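Side-chain contacts in endoribonuclease ToxN (PDB 4ATO), which cleaves RNA at adenine-rich sites as the toxin of a type III toxin-antitoxin system and is held in check by the pseudoknot repeats of its antitoxin RNA, ToxI: residues T14-Y19 against P89-E94; R21-K26 against F159-E164; K61-Q66 against I79-V84. One frame throughout, in Å; residues are numbered along the deposited sequence. Where two conformers were deposited one is given.

Interaction 1: T14-Y19 against P89-E94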
# COMPACT_ATOMS: atom_id res chain seq x y z
N THR A 14 14.21 -28.13 -30.87
CA THR A 14 13.06 -28.84 -31.41
C THR A 14 13.28 -30.34 -31.35
O THR A 14 12.32 -31.11 -31.33
CB THR A 14 12.78 -28.43 -32.86
OG1 THR A 14 13.84 -28.89 -33.70
CG2 THR A 14 12.69 -26.92 -32.95
N GLU A 15 14.54 -30.76 -31.31
CA GLU A 15 14.86 -32.17 -31.17
C GLU A 15 14.32 -32.68 -29.84
O GLU A 15 13.64 -33.71 -29.79
CB GLU A 15 16.37 -32.41 -31.23
CG GLU A 15 16.92 -32.68 -32.61
CD GLU A 15 18.18 -33.53 -32.56
OE1 GLU A 15 18.49 -34.07 -31.47
OE2 GLU A 15 18.86 -33.66 -33.60
N TYR A 16 14.62 -31.96 -28.77
CA TYR A 16 14.19 -32.39 -27.45
C TYR A 16 12.68 -32.28 -27.30
O TYR A 16 12.06 -33.12 -26.64
CB TYR A 16 14.92 -31.62 -26.34
CG TYR A 16 14.58 -32.13 -24.96
CD1 TYR A 16 15.16 -33.28 -24.45
CD2 TYR A 16 13.65 -31.46 -24.17
CE1 TYR A 16 14.84 -33.76 -23.19
CE2 TYR A 16 13.32 -31.92 -22.90
CZ TYR A 16 13.92 -33.07 -22.42
OH TYR A 16 13.59 -33.52 -21.16
N ILE A 17 12.08 -31.27 -27.91
CA ILE A 17 10.62 -31.11 -27.84
C ILE A 17 9.93 -32.29 -28.52
O ILE A 17 9.01 -32.90 -27.96
CB ILE A 17 10.16 -29.78 -28.48
CG1 ILE A 17 10.52 -28.60 -27.59
CG2 ILE A 17 8.65 -29.81 -28.76
CD1 ILE A 17 9.65 -28.46 -26.34
N ASP A 18 10.38 -32.62 -29.73
CA ASP A 18 9.82 -33.74 -30.48
C ASP A 18 10.04 -35.05 -29.73
O ASP A 18 9.20 -35.95 -29.75
CB ASP A 18 10.45 -33.83 -31.87
CG ASP A 18 10.04 -32.68 -32.77
OD1 ASP A 18 9.05 -31.98 -32.43
OD2 ASP A 18 10.70 -32.47 -33.81
N TYR A 19 11.18 -35.14 -29.07
CA TYR A 19 11.51 -36.32 -28.28
C TYR A 19 10.54 -36.42 -27.11
O TYR A 19 10.08 -37.51 -26.78
CB TYR A 19 12.95 -36.23 -27.81
CG TYR A 19 13.31 -37.16 -26.68
CD1 TYR A 19 13.66 -38.48 -26.93
CD2 TYR A 19 13.33 -36.71 -25.36
CE1 TYR A 19 14.01 -39.33 -25.90
CE2 TYR A 19 13.68 -37.55 -24.33
CZ TYR A 19 14.02 -38.86 -24.60
OH TYR A 19 14.36 -39.70 -23.56
N PRO A 89 10.11 -30.48 -18.18
CA PRO A 89 11.47 -30.56 -17.65
C PRO A 89 12.43 -30.61 -18.82
O PRO A 89 12.14 -31.32 -19.79
CB PRO A 89 11.46 -31.90 -16.92
CG PRO A 89 10.50 -32.74 -17.70
CD PRO A 89 9.44 -31.80 -18.22
N VAL A 90 13.53 -29.86 -18.76
CA VAL A 90 14.47 -29.78 -19.87
C VAL A 90 15.91 -29.78 -19.35
O VAL A 90 16.21 -29.07 -18.39
CB VAL A 90 14.23 -28.50 -20.73
CG1 VAL A 90 15.18 -28.44 -21.91
CG2 VAL A 90 12.80 -28.43 -21.21
N PRO A 91 16.80 -30.57 -19.97
CA PRO A 91 18.23 -30.55 -19.60
C PRO A 91 18.91 -29.30 -20.14
O PRO A 91 18.48 -28.76 -21.16
CB PRO A 91 18.79 -31.81 -20.26
CG PRO A 91 17.87 -32.09 -21.39
CD PRO A 91 16.51 -31.61 -20.97
N GLU A 92 19.96 -28.84 -19.46
CA GLU A 92 20.54 -27.53 -19.75
C GLU A 92 21.25 -27.43 -21.09
O GLU A 92 21.56 -26.33 -21.56
CB GLU A 92 21.46 -27.06 -18.61
CG GLU A 92 22.52 -28.07 -18.19
CD GLU A 92 23.18 -27.71 -16.86
OE1 GLU A 92 22.60 -26.89 -16.11
OE2 GLU A 92 24.26 -28.26 -16.56
N LYS A 93 21.50 -28.57 -21.73
CA LYS A 93 22.11 -28.56 -23.05
C LYS A 93 21.06 -28.40 -24.14
O LYS A 93 21.38 -28.03 -25.27
CB LYS A 93 22.97 -29.81 -23.29
CG LYS A 93 22.61 -31.00 -22.41
CD LYS A 93 23.36 -30.97 -21.08
CE LYS A 93 22.57 -31.65 -19.97
NZ LYS A 93 23.15 -31.35 -18.64
N GLU A 94 19.80 -28.67 -23.81
CA GLU A 94 18.75 -28.55 -24.82
C GLU A 94 17.98 -27.23 -24.73
O GLU A 94 16.92 -27.09 -25.34
CB GLU A 94 17.80 -29.76 -24.78
CG GLU A 94 18.49 -31.11 -25.04
CD GLU A 94 19.30 -31.13 -26.32
OE1 GLU A 94 18.82 -30.59 -27.35
OE2 GLU A 94 20.42 -31.67 -26.30
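Tyr16 carries this contact by laying its ring against the turn of chain that follows strand 78-89, with a different neighbour at each part of the side chain. CG stands trans to the backbone N (chi1 -175°), which swings the ring out from helix 14-23 toward Pro91 and brings the hydroxyl to the backbone of Pro89. There Tyr16 OH donates to Pro89 O at 3.0 Å. The acceptor lies at the edge of the ring, near its plane, whereas the donor stands above the carbonyl plane of Pro89, 37° out of it, and does not follow a lone pair. Over one face sits Pro91, whose CD lies 3.7 Å from the centroid of the Tyr16 ring in a CH-pi contact. That methylene is displaced toward the hydroxyl-bearing end of the ring, as its 3.3 Å approach to Tyr16 CZ confirms. Pro91 also begins a type I beta turn that ends at Glu94, closed by Glu94 N donating to Pro91 O at 3.0 Å; the turn links strand 78-89 to edge strand 95-97 of the antiparallel sheet. Val90, just before the turn, brings CG2 to 3.9 Å from Tyr16 CE2. At the base of the tyrosine side chain, Glu94 CB packs 3.8 Å from Tyr16 CB. Chi1 of Glu94 (-60°) sets CG beside Tyr16 CB as well, and the bend at chi2 then turns the carboxylate, so this glutamate meets Tyr16 through its aliphatic part. Its carboxylate is engaged elsewhere: OE1 is hydrogen-bonded to Ser13 OG and OE2 to Tyr169 OH of helix 159-169.

Interaction 2: R21-K26 against F159-E164. With nucleotides of chain B.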
# COMPACT_ATOMS: atom_id res chain seq x y z
N ARG A 21 7.41 -35.04 -27.01
CA ARG A 21 6.04 -35.25 -27.49
C ARG A 21 5.75 -36.71 -27.87
O ARG A 21 4.59 -37.11 -27.99
CB ARG A 21 5.68 -34.28 -28.62
CG ARG A 21 4.17 -34.22 -28.93
CD ARG A 21 3.74 -32.91 -29.60
NE ARG A 21 4.66 -32.53 -30.67
CZ ARG A 21 5.52 -31.53 -30.58
NH1 ARG A 21 5.55 -30.78 -29.49
NH2 ARG A 21 6.33 -31.26 -31.59
N GLU A 22 6.81 -37.49 -28.05
CA GLU A 22 6.68 -38.94 -28.19
C GLU A 22 5.97 -39.53 -26.97
O GLU A 22 5.10 -40.39 -27.10
CB GLU A 22 8.05 -39.60 -28.35
CG GLU A 22 8.83 -39.17 -29.58
CD GLU A 22 10.23 -39.77 -29.64
OE1 GLU A 22 10.67 -40.35 -28.62
OE2 GLU A 22 10.88 -39.67 -30.70
N ALA A 23 6.34 -39.05 -25.78
CA ALA A 23 5.79 -39.58 -24.54
C ALA A 23 4.47 -38.92 -24.13
O ALA A 23 3.66 -39.53 -23.45
CB ALA A 23 6.81 -39.46 -23.42
N ASP A 24 4.28 -37.67 -24.54
CA ASP A 24 3.06 -36.93 -24.21
C ASP A 24 2.71 -35.93 -25.30
O ASP A 24 3.43 -34.95 -25.54
CB ASP A 24 3.23 -36.20 -22.87
CG ASP A 24 1.92 -35.59 -22.36
OD1 ASP A 24 1.15 -35.04 -23.17
OD2 ASP A 24 1.67 -35.67 -21.15
N SER A 25 1.57 -36.16 -25.94
CA SER A 25 1.15 -35.34 -27.08
C SER A 25 0.76 -33.90 -26.72
O SER A 25 0.50 -33.09 -27.62
CB SER A 25 -0.01 -36.03 -27.83
OG SER A 25 -1.12 -36.24 -26.98
N LYS A 26 0.73 -33.58 -25.43
CA LYS A 26 0.36 -32.22 -25.02
C LYS A 26 1.53 -31.25 -24.98
O LYS A 26 1.34 -30.05 -24.73
CB LYS A 26 -0.35 -32.21 -23.66
CG LYS A 26 -1.70 -32.91 -23.63
CD LYS A 26 -2.13 -33.11 -22.19
CE LYS A 26 -3.05 -34.29 -22.03
NZ LYS A 26 -2.87 -34.90 -20.69
N PHE A 159 3.61 -34.96 -16.24
CA PHE A 159 4.90 -34.52 -15.73
C PHE A 159 5.85 -35.67 -15.39
O PHE A 159 7.01 -35.64 -15.78
CB PHE A 159 4.76 -33.57 -14.54
CG PHE A 159 3.96 -32.34 -14.83
CD1 PHE A 159 4.19 -31.61 -15.98
CD2 PHE A 159 2.97 -31.92 -13.96
CE1 PHE A 159 3.43 -30.48 -16.26
CE2 PHE A 159 2.22 -30.79 -14.23
CZ PHE A 159 2.45 -30.07 -15.39
N PRO A 160 5.35 -36.70 -14.65
CA PRO A 160 6.27 -37.79 -14.29
C PRO A 160 6.85 -38.50 -15.50
O PRO A 160 8.03 -38.86 -15.49
CB PRO A 160 5.37 -38.74 -13.50
CG PRO A 160 4.35 -37.86 -12.89
CD PRO A 160 4.06 -36.84 -13.96
N LYS A 161 6.04 -38.71 -16.52
CA LYS A 161 6.52 -39.37 -17.72
C LYS A 161 7.63 -38.53 -18.38
O LYS A 161 8.66 -39.07 -18.77
CB LYS A 161 5.38 -39.64 -18.70
CG LYS A 161 5.70 -40.68 -19.76
CD LYS A 161 4.46 -41.13 -20.53
CE LYS A 161 4.78 -42.25 -21.52
NZ LYS A 161 3.61 -42.62 -22.37
N LEU A 162 7.42 -37.22 -18.47
CA LEU A 162 8.42 -36.33 -19.05
C LEU A 162 9.71 -36.29 -18.22
O LEU A 162 10.80 -36.12 -18.77
CB LEU A 162 7.87 -34.91 -19.23
CG LEU A 162 6.69 -34.71 -20.19
CD1 LEU A 162 6.42 -33.21 -20.42
CD2 LEU A 162 6.92 -35.43 -21.51
N GLU A 163 9.59 -36.44 -16.90
CA GLU A 163 10.78 -36.46 -16.04
C GLU A 163 11.63 -37.70 -16.31
O GLU A 163 12.87 -37.63 -16.31
CB GLU A 163 10.40 -36.38 -14.56
CG GLU A 163 10.07 -34.97 -14.10
CD GLU A 163 9.50 -34.91 -12.70
OE1 GLU A 163 9.83 -35.82 -11.90
OE2 GLU A 163 8.73 -33.97 -12.40
N GLU A 164 10.96 -38.83 -16.53
CA GLU A 164 11.65 -40.06 -16.92
C GLU A 164 12.39 -39.84 -18.23
O GLU A 164 13.54 -40.25 -18.37
CB GLU A 164 10.66 -41.20 -17.11
CG GLU A 164 10.21 -41.88 -15.83
CD GLU A 164 9.51 -43.20 -16.11
OE1 GLU A 164 9.59 -43.67 -17.27
OE2 GLU A 164 8.88 -43.75 -15.19
P A B 2 -4.59 -23.08 -30.20
OP1 A B 2 -5.62 -22.13 -30.64
OP2 A B 2 -3.89 -22.85 -28.91
O5' A B 2 -5.17 -24.56 -30.23
C5' A B 2 -6.07 -24.99 -31.23
C4' A B 2 -6.44 -26.42 -31.01
O4' A B 2 -5.24 -27.23 -30.97
C3' A B 2 -7.15 -26.71 -29.70
O3' A B 2 -8.55 -26.54 -29.80
C2' A B 2 -6.74 -28.13 -29.35
O2' A B 2 -7.56 -29.07 -30.02
C1' A B 2 -5.34 -28.21 -29.96
N9 A B 2 -4.25 -28.00 -28.99
C8 A B 2 -3.52 -26.84 -28.83
N7 A B 2 -2.55 -26.94 -27.96
C5 A B 2 -2.61 -28.26 -27.54
C6 A B 2 -1.84 -28.99 -26.62
N6 A B 2 -0.82 -28.46 -25.96
N1 A B 2 -2.14 -30.29 -26.41
C2 A B 2 -3.17 -30.80 -27.10
N3 A B 2 -3.97 -30.22 -27.99
C4 A B 2 -3.64 -28.93 -28.17
O5' A B 1 0.24 -22.95 -30.05
C5' A B 1 -0.29 -22.42 -31.26
C4' A B 1 -1.13 -23.44 -31.99
O4' A B 1 -0.33 -24.61 -32.26
C3' A B 1 -2.33 -23.97 -31.24
O3' A B 1 -3.46 -23.11 -31.35
C2' A B 1 -2.55 -25.33 -31.88
O2' A B 1 -3.25 -25.20 -33.10
C1' A B 1 -1.13 -25.77 -32.19
N9 A B 1 -0.56 -26.68 -31.18
C8 A B 1 0.55 -26.43 -30.41
N7 A B 1 0.89 -27.43 -29.63
C5 A B 1 -0.04 -28.42 -29.91
C6 A B 1 -0.21 -29.73 -29.41
N6 A B 1 0.57 -30.29 -28.48
N1 A B 1 -1.23 -30.45 -29.91
C2 A B 1 -2.02 -29.89 -30.84
N3 A B 1 -1.95 -28.68 -31.39
C4 A B 1 -0.93 -27.98 -30.88
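Lys161 and Leu162, on adjacent positions of helix 159-169, meet Ala23 and Asp24, where the chain passes from helix 14-23 into the following loop. Lys161 comes first in sequence and lies alongside Ala23. Its CG is trans to the backbone N, and this torsion (chi1 -162°) together with the extended chain beyond CG lays the methylenes along the alanine methyl: Lys161 CE is 3.9 Å from Ala23 CB. The ammonium at the far end reaches the carbonyl of the same residue, but Lys161 NZ to Ala23 O, at 3.3 Å, is a weak hydrogen bond. Leu162 follows with a purely apolar contribution, its CD2 standing 4.0 Å from Asp24 CB and farther from the methyl of Ala23. Leu162 is buried and also packs on Ile88 and Pro89 of strand 78-89. Next along the helix, Glu163 OE2 is hydrogen-bonded to Tyr51 OH and Tyr136 OH. Across the contact, Asp24 divides its oxygens: OD2 accepts from Asp158 N, just ahead of the second helix, while OD1 accepts from Lys26 N at 2.7 Å. This last bond makes an Asx turn, and the backbone it shapes presents two carbonyls to RNA: N6 of A1 of chain B donates to Ser25 O (2.9 Å), and N6 of A2 of chain B to Lys26 O (3.0 Å), an adenine-recognition site consistent with the enzyme's adenine-rich targets.

Interaction 3: K61-Q66 against I79-V84. With nucleotides of chain B.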
# COMPACT_ATOMS: atom_id res chain seq x y z
N LYS A 61 -8.18 -17.31 -25.89
CA LYS A 61 -8.78 -18.61 -25.60
C LYS A 61 -9.42 -18.63 -24.22
O LYS A 61 -9.17 -17.75 -23.39
CB LYS A 61 -7.71 -19.71 -25.67
CG LYS A 61 -7.00 -19.78 -27.00
CD LYS A 61 -6.62 -21.22 -27.35
CE LYS A 61 -5.73 -21.86 -26.28
NZ LYS A 61 -5.51 -23.34 -26.54
N ASN A 62 -10.26 -19.64 -23.99
CA ASN A 62 -10.78 -19.90 -22.65
C ASN A 62 -9.71 -20.56 -21.78
O ASN A 62 -9.51 -21.77 -21.88
CB ASN A 62 -12.01 -20.80 -22.74
CG ASN A 62 -12.44 -21.34 -21.38
OD1 ASN A 62 -12.18 -20.74 -20.33
ND2 ASN A 62 -13.11 -22.49 -21.40
N PHE A 63 -9.02 -19.79 -20.95
CA PHE A 63 -8.05 -20.38 -20.03
C PHE A 63 -8.60 -20.48 -18.62
O PHE A 63 -9.24 -19.54 -18.14
CB PHE A 63 -6.75 -19.57 -19.98
CG PHE A 63 -6.03 -19.47 -21.30
CD1 PHE A 63 -5.23 -20.51 -21.75
CD2 PHE A 63 -6.13 -18.32 -22.07
CE1 PHE A 63 -4.56 -20.40 -22.95
CE2 PHE A 63 -5.46 -18.22 -23.28
CZ PHE A 63 -4.67 -19.25 -23.71
N ASN A 64 -8.36 -21.59 -17.94
CA ASN A 64 -8.65 -21.66 -16.52
C ASN A 64 -7.50 -21.03 -15.74
O ASN A 64 -6.34 -21.29 -16.04
CB ASN A 64 -8.87 -23.08 -16.04
CG ASN A 64 -9.41 -23.13 -14.63
OD1 ASN A 64 -8.65 -23.04 -13.66
ND2 ASN A 64 -10.74 -23.23 -14.51
N SER A 65 -7.83 -20.21 -14.75
CA SER A 65 -6.81 -19.41 -14.08
C SER A 65 -5.82 -20.28 -13.30
O SER A 65 -4.68 -19.90 -13.10
CB SER A 65 -7.46 -18.39 -13.15
OG SER A 65 -8.00 -19.04 -12.02
N GLN A 66 -6.26 -21.46 -12.90
CA GLN A 66 -5.41 -22.35 -12.11
C GLN A 66 -4.17 -22.83 -12.87
O GLN A 66 -3.18 -23.18 -12.24
CB GLN A 66 -6.19 -23.56 -11.61
CG GLN A 66 -7.31 -23.21 -10.67
CD GLN A 66 -8.17 -24.41 -10.38
OE1 GLN A 66 -7.95 -25.11 -9.39
NE2 GLN A 66 -9.15 -24.66 -11.25
N ILE A 79 -0.47 -9.61 -23.87
CA ILE A 79 0.82 -9.89 -24.47
C ILE A 79 1.31 -11.28 -24.08
O ILE A 79 2.45 -11.44 -23.66
CB ILE A 79 1.88 -8.83 -24.09
CG1 ILE A 79 1.90 -8.59 -22.57
CG2 ILE A 79 1.63 -7.51 -24.79
CD1 ILE A 79 3.10 -7.79 -22.10
N GLY A 80 0.47 -12.29 -24.24
CA GLY A 80 0.90 -13.65 -23.99
C GLY A 80 0.22 -14.30 -22.80
O GLY A 80 -0.34 -13.62 -21.92
N VAL A 81 0.25 -15.62 -22.77
CA VAL A 81 -0.30 -16.38 -21.66
C VAL A 81 0.70 -17.48 -21.35
O VAL A 81 1.14 -18.19 -22.26
CB VAL A 81 -1.68 -17.01 -22.02
CG1 VAL A 81 -2.25 -17.78 -20.84
CG2 VAL A 81 -2.67 -15.93 -22.45
N LEU A 82 1.08 -17.62 -20.09
CA LEU A 82 1.97 -18.72 -19.73
C LEU A 82 1.10 -19.93 -19.47
O LEU A 82 0.17 -19.85 -18.66
CB LEU A 82 2.76 -18.42 -18.47
CG LEU A 82 4.04 -17.60 -18.59
CD1 LEU A 82 4.47 -17.14 -17.20
CD2 LEU A 82 5.12 -18.43 -19.25
N LEU A 83 1.41 -21.03 -20.15
CA LEU A 83 0.66 -22.28 -19.98
C LEU A 83 1.29 -23.19 -18.92
O LEU A 83 2.11 -24.06 -19.24
CB LEU A 83 0.59 -23.03 -21.31
CG LEU A 83 0.08 -22.17 -22.47
CD1 LEU A 83 0.11 -22.97 -23.80
CD2 LEU A 83 -1.32 -21.64 -22.18
N VAL A 84 0.93 -23.00 -17.66
CA VAL A 84 1.56 -23.85 -16.65
C VAL A 84 1.15 -25.32 -16.82
O VAL A 84 1.94 -26.21 -16.48
CB VAL A 84 1.42 -23.31 -15.18
CG1 VAL A 84 0.57 -22.06 -15.14
CG2 VAL A 84 0.93 -24.38 -14.22
P U B 4 -11.77 -26.85 -23.94
OP1 U B 4 -13.20 -27.12 -23.72
OP2 U B 4 -11.38 -25.74 -24.85
O5' U B 4 -11.04 -26.67 -22.54
C5' U B 4 -11.37 -27.50 -21.43
C4' U B 4 -10.97 -26.87 -20.13
O4' U B 4 -9.53 -26.70 -20.10
C3' U B 4 -11.56 -25.48 -19.86
O3' U B 4 -11.76 -25.35 -18.45
C2' U B 4 -10.42 -24.55 -20.30
O2' U B 4 -10.44 -23.27 -19.70
C1' U B 4 -9.20 -25.34 -19.87
N1 U B 4 -7.97 -25.04 -20.61
C2 U B 4 -6.98 -24.39 -19.91
O2 U B 4 -7.14 -24.03 -18.76
N3 U B 4 -5.82 -24.15 -20.61
C4 U B 4 -5.55 -24.51 -21.91
O4 U B 4 -4.45 -24.23 -22.40
C5 U B 4 -6.62 -25.20 -22.57
C6 U B 4 -7.76 -25.44 -21.91
P C B 19 -4.37 -18.85 -5.46
OP1 C B 19 -3.31 -18.95 -4.42
OP2 C B 19 -3.96 -18.87 -6.88
O5' C B 19 -5.49 -19.94 -5.20
C5' C B 19 -6.24 -19.96 -3.99
C4' C B 19 -7.14 -21.17 -3.91
O4' C B 19 -8.22 -21.03 -4.89
C3' C B 19 -6.47 -22.50 -4.22
O3' C B 19 -7.04 -23.52 -3.40
C2' C B 19 -6.84 -22.74 -5.68
O2' C B 19 -6.82 -24.10 -6.08
C1' C B 19 -8.24 -22.16 -5.74
N1 C B 19 -8.67 -21.72 -7.09
C2 C B 19 -9.71 -22.44 -7.71
O2 C B 19 -10.20 -23.39 -7.09
N3 C B 19 -10.15 -22.09 -8.94
C4 C B 19 -9.60 -21.05 -9.57
N4 C B 19 -10.06 -20.73 -10.78
C5 C B 19 -8.55 -20.29 -8.96
C6 C B 19 -8.11 -20.65 -7.74
P U B 5 -13.00 -24.49 -17.88
OP1 U B 5 -13.62 -23.81 -19.04
OP2 U B 5 -12.48 -23.66 -16.77
O5' U B 5 -13.97 -25.62 -17.31
C5' U B 5 -14.40 -26.70 -18.13
C4' U B 5 -14.76 -27.92 -17.31
O4' U B 5 -13.55 -28.53 -16.76
C3' U B 5 -15.62 -27.68 -16.08
O3' U B 5 -16.99 -27.49 -16.40
C2' U B 5 -15.35 -28.93 -15.26
O2' U B 5 -16.03 -30.05 -15.81
C1' U B 5 -13.85 -29.11 -15.51
N1 U B 5 -13.05 -28.43 -14.46
C2 U B 5 -13.02 -29.06 -13.22
O2 U B 5 -13.56 -30.14 -13.02
N3 U B 5 -12.31 -28.41 -12.24
C4 U B 5 -11.65 -27.20 -12.37
O4 U B 5 -11.05 -26.74 -11.40
C5 U B 5 -11.75 -26.60 -13.67
C6 U B 5 -12.43 -27.21 -14.65
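Phe63 rests on Val81 and Leu83 of strand 78-89, packing an RNA-binding loop against the antiparallel sheet of this ToxN/AbiQ-family toxin, which is grouped with the SH3-like folds. The loop joins strands 51-56 and 68-72, which flank strand 78-89 in the sheet. From the backbone of Phe63, CB is directed toward the strand, and CG is set trans to the carbonyl carbon (chi1 -62°). At CG the ring begins to overlie Val81, whose CG1 sits 3.9 Å from the ring centroid, a centred CH-pi contact only 3° off the normal. On one flank, CD2 lies above that same methyl, and the next atom, CE2, also meets the other branch, Val81 CG2, at 3.7 Å. The opposite flank looks to RNA and to leucine: CD1 is 3.9 Å from O4 of U4 of chain B, an atom near the ring plane, and CE1 touches Leu83 CD2 at 3.6 Å. At the tip, CZ again lies by both Val81 methyls. The following residues bind the antitoxin RNA. Asn64 N donates to O2 of U4 of chain B (2.8 Å), and Asn64 ND2 to OP2 of U5 of chain B (2.9 Å); ND2 also bonds O6 of a guanine of the RNA. Ser65 OG accepts from N4 of C19 of chain B. The amide of Asn64 is steadied from within: its OD1 accepts Gln66 N, forming an Asx turn, and Gln66 NE2, the two donors arriving from opposite faces of the carbonyl plane. Gln66 NE2 has a second acceptor in the RNA, O4 of U5 of chain B, at 2.8 Å and with an N-H...O angle of 161°.

Interactions 1 and 2 share helix 14-23 and have centres about 11 Å apart; they touch where Pro89 CG packs 3.6 Å from Leu162 O, so helix 159-169, one side of interaction 2, also borders interaction 1. Interaction 3 is nested in sequence inside the loops closed by the other two. Its centre is about 20 Å from that of interaction 2, yet Phe159 CZ comes within 4.0 Å of Val84 O. Interaction 1 lies on the other side of the chain's centre from interaction 3, about 9 Å away at the nearest atoms. They also differ in their relation to RNA: residues 21-26 and 61-66 bind nucleotides directly, whereas interaction 1 stays about 8 Å from the nucleic acid at its nearest atom.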